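Long-range contacts in cytoplasmic protein (PDB 7LPQ), which is a family 5 glycosyl hydrolase that probably cleaves the beta-glucosidic bond of steryl glucosides: residues A[94-99]-A[568-573]; A[587-592]-A[658-663]. One frame throughout, in Å; residues are numbered along the deposited sequence.

Contact 1 of 2, residues A[94-99]-A[568-573]. With YAJ (~{N}-[(3~{R},5~{S})-5-(hydroxymethyl)-1-methyl-pyrrolidin-3-yl]-2-(3-oxidanylidene-4~{H}-1,4-benzoxazin-6-yl)ethanamide), chain E.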
ATOM      1  N   TRP A  94     -21.300   0.232  -2.756  1.00 25.66           N
ATOM      2  CA  TRP A  94     -20.671  -1.081  -2.675  1.00 26.12           C
ATOM      3  C   TRP A  94     -20.479  -1.545  -1.236  1.00 25.98           C
ATOM      4  O   TRP A  94     -19.919  -2.632  -1.022  1.00 28.45           O
ATOM      5  CB  TRP A  94     -19.316  -1.077  -3.397  1.00 25.96           C
ATOM      6  CG  TRP A  94     -19.431  -1.047  -4.896  1.00 24.80           C
ATOM      7  CD1 TRP A  94     -20.478  -1.487  -5.642  1.00 24.12           C
ATOM      8  CD2 TRP A  94     -18.463  -0.533  -5.822  1.00 24.69           C
ATOM      9  NE1 TRP A  94     -20.225  -1.288  -6.976  1.00 24.44           N
ATOM     10  CE2 TRP A  94     -18.994  -0.700  -7.114  1.00 24.53           C
ATOM     11  CE3 TRP A  94     -17.203   0.051  -5.682  1.00 24.80           C
ATOM     12  CZ2 TRP A  94     -18.313  -0.303  -8.260  1.00 24.12           C
ATOM     13  CZ3 TRP A  94     -16.524   0.444  -6.819  1.00 24.70           C
ATOM     14  CH2 TRP A  94     -17.082   0.266  -8.093  1.00 25.14           C
ATOM     15  N   GLY A  95     -20.903  -0.755  -0.257  1.00 22.14           N
ATOM     16  CA  GLY A  95     -20.837  -1.153   1.133  1.00 22.13           C
ATOM     17  C   GLY A  95     -19.560  -0.802   1.864  1.00 22.22           C
ATOM     18  O   GLY A  95     -19.380  -1.245   3.006  1.00 22.90           O
ATOM     19  N   TYR A  96     -18.674  -0.020   1.259  1.00 21.63           N
ATOM     20  CA  TYR A  96     -17.405   0.291   1.895  1.00 21.43           C
ATOM     21  C   TYR A  96     -17.578   1.382   2.948  1.00 21.42           C
ATOM     22  O   TYR A  96     -18.359   2.321   2.775  1.00 21.34           O
ATOM     23  CB  TYR A  96     -16.381   0.720   0.844  1.00 21.18           C
ATOM     24  CG  TYR A  96     -16.032  -0.370  -0.157  1.00 21.24           C
ATOM     25  CD1 TYR A  96     -16.046  -1.712   0.211  1.00 21.35           C
ATOM     26  CD2 TYR A  96     -15.688  -0.055  -1.464  1.00 21.18           C
ATOM     27  CE1 TYR A  96     -15.724  -2.717  -0.699  1.00 21.40           C
ATOM     28  CE2 TYR A  96     -15.359  -1.050  -2.382  1.00 22.80           C
ATOM     29  CZ  TYR A  96     -15.383  -2.379  -1.992  1.00 21.93           C
ATOM     30  OH  TYR A  96     -15.064  -3.363  -2.888  1.00 22.20           O
ATOM     31  N   ASN A  97     -16.847   1.239   4.051  1.00 21.87           N
ATOM     32  CA  ASN A  97     -16.834   2.217   5.128  1.00 23.57           C
ATOM     33  C   ASN A  97     -15.432   2.731   5.427  1.00 22.94           C
ATOM     34  O   ASN A  97     -15.239   3.417   6.439  1.00 20.71           O
ATOM     35  CB  ASN A  97     -17.443   1.611   6.397  1.00 26.97           C
ATOM     36  CG  ASN A  97     -16.836   0.276   6.757  1.00 30.16           C
ATOM     37  OD1 ASN A  97     -15.854  -0.147   6.154  1.00 32.83           O
ATOM     38  ND2 ASN A  97     -17.422  -0.405   7.736  1.00 30.93           N
ATOM     39  N   LEU A  98     -14.451   2.417   4.576  1.00 20.68           N
ATOM     40  CA  LEU A  98     -13.053   2.701   4.854  1.00 20.45           C
ATOM     41  C   LEU A  98     -12.350   3.214   3.608  1.00 20.31           C
ATOM     42  O   LEU A  98     -12.594   2.736   2.501  1.00 20.39           O
ATOM     43  CB  LEU A  98     -12.335   1.449   5.360  1.00 20.44           C
ATOM     44  CG  LEU A  98     -10.827   1.562   5.544  1.00 20.21           C
ATOM     45  CD1 LEU A  98     -10.486   2.514   6.673  1.00 20.09           C
ATOM     46  CD2 LEU A  98     -10.227   0.163   5.796  1.00 20.24           C
ATOM     47  N   LEU A  99     -11.478   4.194   3.804  1.00 23.11           N
ATOM     48  CA  LEU A  99     -10.616   4.693   2.739  1.00 24.29           C
ATOM     49  C   LEU A  99      -9.216   4.876   3.304  1.00 23.72           C
ATOM     50  O   LEU A  99      -9.033   5.568   4.309  1.00 25.56           O
ATOM     51  CB  LEU A  99     -11.134   6.012   2.159  1.00 24.43           C
ATOM     52  CG  LEU A  99     -12.567   6.022   1.628  1.00 26.74           C
ATOM     53  CD1 LEU A  99     -13.030   7.466   1.427  1.00 27.52           C
ATOM     54  CD2 LEU A  99     -12.695   5.235   0.335  1.00 26.81           C
ATOM     55  N   TYR A 568      -9.682  -4.614   5.778  1.00 24.81           N
ATOM     56  CA  TYR A 568      -8.763  -4.453   4.659  1.00 24.42           C
ATOM     57  C   TYR A 568      -9.177  -3.268   3.801  1.00 22.84           C
ATOM     58  O   TYR A 568     -10.293  -2.758   3.898  1.00 22.70           O
ATOM     59  CB  TYR A 568      -8.680  -5.730   3.795  1.00 25.18           C
ATOM     60  CG  TYR A 568      -9.986  -6.174   3.171  1.00 25.86           C
ATOM     61  CD1 TYR A 568     -10.511  -5.528   2.063  1.00 26.18           C
ATOM     62  CD2 TYR A 568     -10.695  -7.246   3.701  1.00 27.32           C
ATOM     63  CE1 TYR A 568     -11.717  -5.941   1.496  1.00 27.54           C
ATOM     64  CE2 TYR A 568     -11.888  -7.663   3.145  1.00 27.95           C
ATOM     65  CZ  TYR A 568     -12.394  -7.015   2.042  1.00 27.68           C
ATOM     66  OH  TYR A 568     -13.584  -7.447   1.498  1.00 26.90           O
ATOM     67  N   ALA A 569      -8.250  -2.854   2.940  1.00 21.82           N
ATOM     68  CA  ALA A 569      -8.471  -1.800   1.958  1.00 21.40           C
ATOM     69  C   ALA A 569      -7.942  -2.301   0.622  1.00 22.64           C
ATOM     70  O   ALA A 569      -6.741  -2.558   0.489  1.00 23.67           O
ATOM     71  CB  ALA A 569      -7.768  -0.502   2.364  1.00 19.94           C
ATOM     72  N   ILE A 570      -8.832  -2.444  -0.359  1.00 22.08           N
ATOM     73  CA  ILE A 570      -8.434  -2.972  -1.657  1.00 22.70           C
ATOM     74  C   ILE A 570      -7.586  -1.946  -2.400  1.00 22.37           C
ATOM     75  O   ILE A 570      -7.874  -0.747  -2.382  1.00 20.04           O
ATOM     76  CB  ILE A 570      -9.675  -3.355  -2.485  1.00 22.76           C
ATOM     77  CG1 ILE A 570     -10.418  -4.519  -1.834  1.00 23.50           C
ATOM     78  CG2 ILE A 570      -9.270  -3.702  -3.917  1.00 22.32           C
ATOM     79  CD1 ILE A 570     -11.893  -4.554  -2.176  1.00 25.21           C
ATOM     80  N   TRP A 571      -6.530  -2.416  -3.055  1.00 22.48           N
ATOM     81  CA  TRP A 571      -5.772  -1.607  -4.001  1.00 22.56           C
ATOM     82  C   TRP A 571      -6.230  -1.943  -5.420  1.00 22.89           C
ATOM     83  O   TRP A 571      -6.058  -3.086  -5.865  1.00 22.95           O
ATOM     84  CB  TRP A 571      -4.261  -1.860  -3.851  1.00 22.22           C
ATOM     85  CG  TRP A 571      -3.484  -0.925  -4.698  1.00 21.44           C
ATOM     86  CD1 TRP A 571      -3.236  -1.053  -6.024  1.00 20.85           C
ATOM     87  CD2 TRP A 571      -2.909   0.328  -4.299  1.00 20.49           C
ATOM     88  NE1 TRP A 571      -2.551   0.047  -6.487  1.00 19.80           N
ATOM     89  CE2 TRP A 571      -2.327   0.903  -5.446  1.00 19.26           C
ATOM     90  CE3 TRP A 571      -2.839   1.021  -3.088  1.00 20.88           C
ATOM     91  CZ2 TRP A 571      -1.652   2.118  -5.415  1.00 19.81           C
ATOM     92  CZ3 TRP A 571      -2.175   2.241  -3.058  1.00 20.52           C
ATOM     93  CH2 TRP A 571      -1.592   2.776  -4.215  1.00 20.17           C
ATOM     94  N   ASN A 572      -6.826  -0.972  -6.124  1.00 24.78           N
ATOM     95  CA  ASN A 572      -7.111   0.388  -5.647  1.00 26.78           C
ATOM     96  C   ASN A 572      -8.279   0.943  -6.472  1.00 26.47           C
ATOM     97  O   ASN A 572      -8.948   0.194  -7.184  1.00 27.11           O
ATOM     98  CB  ASN A 572      -5.866   1.279  -5.752  1.00 27.97           C
ATOM     99  CG  ASN A 572      -5.415   1.506  -7.184  1.00 28.50           C
ATOM    100  OD1 ASN A 572      -5.463   2.626  -7.667  1.00 28.89           O
ATOM    101  ND2 ASN A 572      -4.933   0.449  -7.849  1.00 28.18           N
ATOM    102  N   TYR A 573      -8.529   2.248  -6.374  1.00 26.45           N
ATOM    103  CA  TYR A 573      -9.638   2.896  -7.076  1.00 26.41           C
ATOM    104  C   TYR A 573      -9.106   4.139  -7.774  1.00 25.62           C
ATOM    105  O   TYR A 573      -8.752   5.121  -7.109  1.00 25.31           O
ATOM    106  CB  TYR A 573     -10.768   3.257  -6.107  1.00 27.42           C
ATOM    107  CG  TYR A 573     -12.038   3.750  -6.783  1.00 28.12           C
ATOM    108  CD1 TYR A 573     -12.998   2.853  -7.247  1.00 28.71           C
ATOM    109  CD2 TYR A 573     -12.275   5.109  -6.956  1.00 27.83           C
ATOM    110  CE1 TYR A 573     -14.150   3.303  -7.863  1.00 29.39           C
ATOM    111  CE2 TYR A 573     -13.424   5.564  -7.567  1.00 27.98           C
ATOM    112  CZ  TYR A 573     -14.357   4.663  -8.016  1.00 29.34           C
ATOM    113  OH  TYR A 573     -15.505   5.123  -8.630  1.00 30.62           O
TER
HETATM  114  C10 YAJ E 901       3.277  -6.870  -0.546  1.00 33.74           C
HETATM  115  C13 YAJ E 901       3.990  -9.258  -1.870  1.00 36.26           C
HETATM  116  C20 YAJ E 901       2.551  -1.721  -4.919  1.00 30.27           C
HETATM  117  C21 YAJ E 901       1.143  -1.841  -5.321  1.00 30.39           C
HETATM  118  C22 YAJ E 901       0.439  -0.543  -5.673  1.00 28.46           C
HETATM  119  C01 YAJ E 901      -0.146  -3.305  -6.721  1.00 33.17           C
HETATM  120  C03 YAJ E 901       2.056  -3.851  -5.960  1.00 32.19           C
HETATM  121  C04 YAJ E 901       3.181  -3.135  -5.079  1.00 32.44           C
HETATM  122  C06 YAJ E 901       4.247  -4.850  -3.541  1.00 33.02           C
HETATM  123  C08 YAJ E 901       4.681  -5.398  -2.167  1.00 32.77           C
HETATM  124  C09 YAJ E 901       4.134  -6.765  -1.660  1.00 33.57           C
HETATM  125  C11 YAJ E 901       2.790  -8.120  -0.099  1.00 34.57           C
HETATM  126  C12 YAJ E 901       3.132  -9.336  -0.742  1.00 36.49           C
HETATM  127  C14 YAJ E 901       4.473  -7.983  -2.296  1.00 33.87           C
HETATM  128  C16 YAJ E 901       3.827 -11.719  -2.168  1.00 39.98           C
HETATM  129  C18 YAJ E 901       2.769 -11.747  -1.169  1.00 40.37           C
HETATM  130  N02 YAJ E 901       1.239  -2.763  -6.496  1.00 32.23           N
HETATM  131  N05 YAJ E 901       3.587  -3.699  -3.781  1.00 33.08           N
HETATM  132  N15 YAJ E 901       4.356 -10.497  -2.525  1.00 38.18           N
HETATM  133  O07 YAJ E 901       4.549  -5.524  -4.538  1.00 33.64           O
HETATM  134  O17 YAJ E 901       4.144 -12.757  -2.766  1.00 42.06           O
HETATM  135  O19 YAJ E 901       2.672 -10.536  -0.301  1.00 39.20           O
HETATM  136  O23 YAJ E 901       1.195   0.193  -6.626  1.00 28.21           O
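Y96 brings the hydroxyl end of its ring obliquely against CD1 of I570, which lies 3.5 Å from Y96 OH and 4.1 Å from Y96 CZ; the two side chains cross at about a right angle. Because CG of Y96 stands beside its own backbone N (chi1 -64°), the ring is carried toward I570, and the same hydroxyl, touched by the methyl, is hydrogen-bonded to F665 O. W94 CB sits over the rim of one face of the Y96 ring. Further along, W94 presents the benzene part of its indole, with CZ3 3.9 Å from Y573 CE1, again with the side chains crossed. The polar ends of this pair turn elsewhere: W94 NE1 to I655 O, and Y573 OH to H87 and R90. The segments enter and leave strands of the TIM barrel of family 5 glycosidases: strand 98-104 and strand 567-570 both run parallel to strand 35-43, one on either side of it, so the two do not pair directly, no hydrogen bond joins the segments, and the contact is made mainly by side chains. L98, with CG anti to the backbone N (chi1 173°), sends CD2 to within 3.5 Å of Y568 O and 4.3 Å of A569 CB. Past I570, the W571 indole has C22 of the bound YAJ over one face and N572 CB over the opposite one, and a cis peptide bond joins W571 to N572.

Contact 2 of 2, residues A[587-592]-A[658-663]. With YAJ (~{N}-[(3~{R},5~{S})-5-(hydroxymethyl)-1-methyl-pyrrolidin-3-yl]-2-(3-oxidanylidene-4~{H}-1,4-benzoxazin-6-yl)ethanamide), chain E.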
ATOM      1  N   GLY A 587       2.646   0.666 -15.563  1.00 30.93           N
ATOM      2  CA  GLY A 587       1.933  -0.443 -16.157  1.00 30.72           C
ATOM      3  C   GLY A 587       1.059  -1.229 -15.210  1.00 30.59           C
ATOM      4  O   GLY A 587       0.560  -2.297 -15.593  1.00 29.26           O
ATOM      5  N   GLU A 588       0.870  -0.752 -13.981  1.00 26.02           N
ATOM      6  CA  GLU A 588      -0.034  -1.420 -13.056  1.00 24.29           C
ATOM      7  C   GLU A 588      -1.472  -1.096 -13.428  1.00 22.52           C
ATOM      8  O   GLU A 588      -1.780   0.011 -13.872  1.00 22.10           O
ATOM      9  CB  GLU A 588       0.244  -0.994 -11.622  1.00 24.26           C
ATOM     10  CG  GLU A 588       1.342  -1.766 -10.937  1.00 23.75           C
ATOM     11  CD  GLU A 588       1.360  -1.537  -9.433  1.00 25.74           C
ATOM     12  OE1 GLU A 588       0.457  -0.834  -8.925  1.00 26.23           O
ATOM     13  OE2 GLU A 588       2.277  -2.064  -8.758  1.00 26.26           O
ATOM     14  N   ASP A 589      -2.354  -2.080 -13.258  1.00 24.36           N
ATOM     15  CA  ASP A 589      -3.776  -1.927 -13.580  1.00 24.59           C
ATOM     16  C   ASP A 589      -4.558  -2.715 -12.531  1.00 23.04           C
ATOM     17  O   ASP A 589      -4.904  -3.881 -12.744  1.00 22.33           O
ATOM     18  CB  ASP A 589      -4.078  -2.406 -14.991  1.00 25.57           C
ATOM     19  CG  ASP A 589      -5.451  -1.976 -15.470  1.00 26.84           C
ATOM     20  OD1 ASP A 589      -6.251  -1.507 -14.630  1.00 27.42           O
ATOM     21  OD2 ASP A 589      -5.732  -2.105 -16.677  1.00 26.56           O
ATOM     22  N   LEU A 590      -4.828  -2.072 -11.391  1.00 20.00           N
ATOM     23  CA  LEU A 590      -5.566  -2.703 -10.305  1.00 20.09           C
ATOM     24  C   LEU A 590      -6.840  -1.953  -9.940  1.00 20.22           C
ATOM     25  O   LEU A 590      -7.431  -2.226  -8.887  1.00 20.28           O
ATOM     26  CB  LEU A 590      -4.671  -2.847  -9.072  1.00 19.92           C
ATOM     27  CG  LEU A 590      -3.597  -3.931  -9.214  1.00 19.84           C
ATOM     28  CD1 LEU A 590      -2.299  -3.360  -9.795  1.00 19.65           C
ATOM     29  CD2 LEU A 590      -3.323  -4.604  -7.879  1.00 19.80           C
ATOM     30  N   SER A 591      -7.291  -1.029 -10.780  1.00 22.47           N
ATOM     31  CA  SER A 591      -8.478  -0.255 -10.450  1.00 23.76           C
ATOM     32  C   SER A 591      -9.729  -1.118 -10.549  1.00 25.33           C
ATOM     33  O   SER A 591      -9.871  -1.937 -11.463  1.00 25.44           O
ATOM     34  CB  SER A 591      -8.616   0.953 -11.374  1.00 23.08           C
ATOM     35  OG  SER A 591      -9.681   1.788 -10.958  1.00 22.03           O
ATOM     36  N   LEU A 592     -10.637  -0.931  -9.587  1.00 25.58           N
ATOM     37  CA  LEU A 592     -11.927  -1.593  -9.647  1.00 25.31           C
ATOM     38  C   LEU A 592     -12.804  -1.029 -10.752  1.00 26.67           C
ATOM     39  O   LEU A 592     -13.734  -1.708 -11.204  1.00 27.72           O
ATOM     40  CB  LEU A 592     -12.644  -1.456  -8.309  1.00 26.07           C
ATOM     41  CG  LEU A 592     -11.939  -1.984  -7.059  1.00 27.06           C
ATOM     42  CD1 LEU A 592     -12.918  -1.990  -5.880  1.00 27.30           C
ATOM     43  CD2 LEU A 592     -11.361  -3.360  -7.282  1.00 27.13           C
ATOM     44  N   GLY A 658     -18.881   0.619 -15.455  1.00 22.74           N
ATOM     45  CA  GLY A 658     -17.491   0.926 -15.215  1.00 22.12           C
ATOM     46  C   GLY A 658     -16.765  -0.041 -14.307  1.00 22.48           C
ATOM     47  O   GLY A 658     -15.530  -0.072 -14.324  1.00 22.75           O
ATOM     48  N   SER A 659     -17.490  -0.825 -13.515  1.00 24.37           N
ATOM     49  CA  SER A 659     -16.847  -1.796 -12.641  1.00 25.63           C
ATOM     50  C   SER A 659     -16.264  -2.955 -13.449  1.00 25.14           C
ATOM     51  O   SER A 659     -16.626  -3.184 -14.604  1.00 24.61           O
ATOM     52  CB  SER A 659     -17.841  -2.337 -11.616  1.00 26.35           C
ATOM     53  OG  SER A 659     -18.899  -3.036 -12.253  1.00 27.49           O
ATOM     54  N   ARG A 660     -15.343  -3.689 -12.817  1.00 24.85           N
ATOM     55  CA  ARG A 660     -14.722  -4.868 -13.411  1.00 23.80           C
ATOM     56  C   ARG A 660     -14.657  -5.954 -12.350  1.00 24.02           C
ATOM     57  O   ARG A 660     -13.987  -5.779 -11.327  1.00 23.02           O
ATOM     58  CB  ARG A 660     -13.317  -4.562 -13.938  1.00 22.87           C
ATOM     59  CG  ARG A 660     -13.282  -3.537 -15.061  1.00 22.18           C
ATOM     60  CD  ARG A 660     -12.877  -2.154 -14.547  1.00 21.99           C
ATOM     61  NE  ARG A 660     -11.494  -2.116 -14.072  1.00 21.69           N
ATOM     62  CZ  ARG A 660     -10.441  -1.900 -14.851  1.00 22.41           C
ATOM     63  NH1 ARG A 660     -10.603  -1.695 -16.155  1.00 23.18           N
ATOM     64  NH2 ARG A 660      -9.220  -1.877 -14.329  1.00 22.42           N
ATOM     65  N   ALA A 661     -15.348  -7.070 -12.596  1.00 27.13           N
ATOM     66  CA  ALA A 661     -15.420  -8.179 -11.641  1.00 27.25           C
ATOM     67  C   ALA A 661     -16.060  -7.727 -10.329  1.00 25.80           C
ATOM     68  O   ALA A 661     -15.619  -8.098  -9.236  1.00 24.92           O
ATOM     69  CB  ALA A 661     -14.034  -8.787 -11.388  1.00 26.78           C
ATOM     70  N   VAL A 662     -17.124  -6.930 -10.441  1.00 24.11           N
ATOM     71  CA  VAL A 662     -17.770  -6.385  -9.249  1.00 24.00           C
ATOM     72  C   VAL A 662     -18.288  -7.501  -8.353  1.00 23.87           C
ATOM     73  O   VAL A 662     -18.407  -7.326  -7.134  1.00 22.65           O
ATOM     74  CB  VAL A 662     -18.904  -5.417  -9.652  1.00 24.74           C
ATOM     75  CG1 VAL A 662     -20.076  -6.177 -10.274  1.00 25.08           C
ATOM     76  CG2 VAL A 662     -19.360  -4.601  -8.453  1.00 24.59           C
ATOM     77  N   ALA A 663     -18.598  -8.666  -8.932  1.00 25.02           N
ATOM     78  CA  ALA A 663     -19.128  -9.764  -8.129  1.00 24.87           C
ATOM     79  C   ALA A 663     -18.132 -10.212  -7.071  1.00 24.69           C
ATOM     80  O   ALA A 663     -18.529 -10.748  -6.029  1.00 23.99           O
ATOM     81  CB  ALA A 663     -19.508 -10.941  -9.030  1.00 25.42           C
TER
HETATM   82  C10 YAJ E 901       3.277  -6.870  -0.546  1.00 33.74           C
HETATM   83  C13 YAJ E 901       3.990  -9.258  -1.870  1.00 36.26           C
HETATM   84  C20 YAJ E 901       2.551  -1.721  -4.919  1.00 30.27           C
HETATM   85  C21 YAJ E 901       1.143  -1.841  -5.321  1.00 30.39           C
HETATM   86  C22 YAJ E 901       0.439  -0.543  -5.673  1.00 28.46           C
HETATM   87  C01 YAJ E 901      -0.146  -3.305  -6.721  1.00 33.17           C
HETATM   88  C03 YAJ E 901       2.056  -3.851  -5.960  1.00 32.19           C
HETATM   89  C04 YAJ E 901       3.181  -3.135  -5.079  1.00 32.44           C
HETATM   90  C06 YAJ E 901       4.247  -4.850  -3.541  1.00 33.02           C
HETATM   91  C08 YAJ E 901       4.681  -5.398  -2.167  1.00 32.77           C
HETATM   92  C09 YAJ E 901       4.134  -6.765  -1.660  1.00 33.57           C
HETATM   93  C11 YAJ E 901       2.790  -8.120  -0.099  1.00 34.57           C
HETATM   94  C12 YAJ E 901       3.132  -9.336  -0.742  1.00 36.49           C
HETATM   95  C14 YAJ E 901       4.473  -7.983  -2.296  1.00 33.87           C
HETATM   96  C16 YAJ E 901       3.827 -11.719  -2.168  1.00 39.98           C
HETATM   97  C18 YAJ E 901       2.769 -11.747  -1.169  1.00 40.37           C
HETATM   98  N02 YAJ E 901       1.239  -2.763  -6.496  1.00 32.23           N
HETATM   99  N05 YAJ E 901       3.587  -3.699  -3.781  1.00 33.08           N
HETATM  100  N15 YAJ E 901       4.356 -10.497  -2.525  1.00 38.18           N
HETATM  101  O07 YAJ E 901       4.549  -5.524  -4.538  1.00 33.64           O
HETATM  102  O17 YAJ E 901       4.144 -12.757  -2.766  1.00 42.06           O
HETATM  103  O19 YAJ E 901       2.672 -10.536  -0.301  1.00 39.20           O
HETATM  104  O23 YAJ E 901       1.195   0.193  -6.626  1.00 28.21           O
HETATM  105  O   HOH W   1      -7.779  -0.866 -17.116  1.00 23.55           O
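The loop beyond the C-terminal end of the last barrel strand, 567-570, carries a ligand-binding carboxylate, E588, and is joined through D589, S591 and L592 to the turn preceding helix 662-665, chiefly by R660. The guanidinium comes edge-on to the loop: NE and NH2 both grip S591 O, at 3.1 and 2.9 Å, from the same face of the carbonyl plane, NE standing 42° out of it. A bend at chi2 and chi3 folds the arginine back over L592 O, which lies 3.5 Å from R660 CD. NH2 also forms a salt bridge with D589 OD1, 3.0 Å away on the syn side of the carboxylate, whose plane is turned 32° from that of the guanidinium. Two acceptors therefore share NH2, while NH1 pairs with D597; Y526 adds a cation-pi contact, so the buried charge is probably well compensated. D589 has further partners in Y534 and N577. Beside this grip, L592 O takes a weak hydrogen bond from R660 N and a CA-H...O contact from S659 CA at 3.4 Å. On the ligand side, E588 OE1 accepts from YAJ O23 and E588 OE2 from YAJ N02, both at 2.6 Å. E271, in an Asn-Glu-Pro sequence just after strand 263-267, also binds YAJ and probably corresponds to the family's acid/base; ligand-facing loops at the C-terminal ends of the strands are characteristic of a TIM-barrel glycosidase.

Both contacts are buried, but contact 1 lies nearer the centre of the chain and is apolar, with no hydrogen bond between its segments, whereas contact 2 relies on a buried arginine, a salt bridge and backbone carbonyls. Their centres are 13 Å apart and they are in series along the chain: 568-573 runs from strand 567-570 into the loop that holds 587-592, and backbone hydrogen bonds probably link N572 N to L590 O and N572 O to L592 N. W94 also packs its indole against CG2 of V662. Each contact also has one arm at YAJ, an aromatic face from 568-573 and a carboxylate from 587-592.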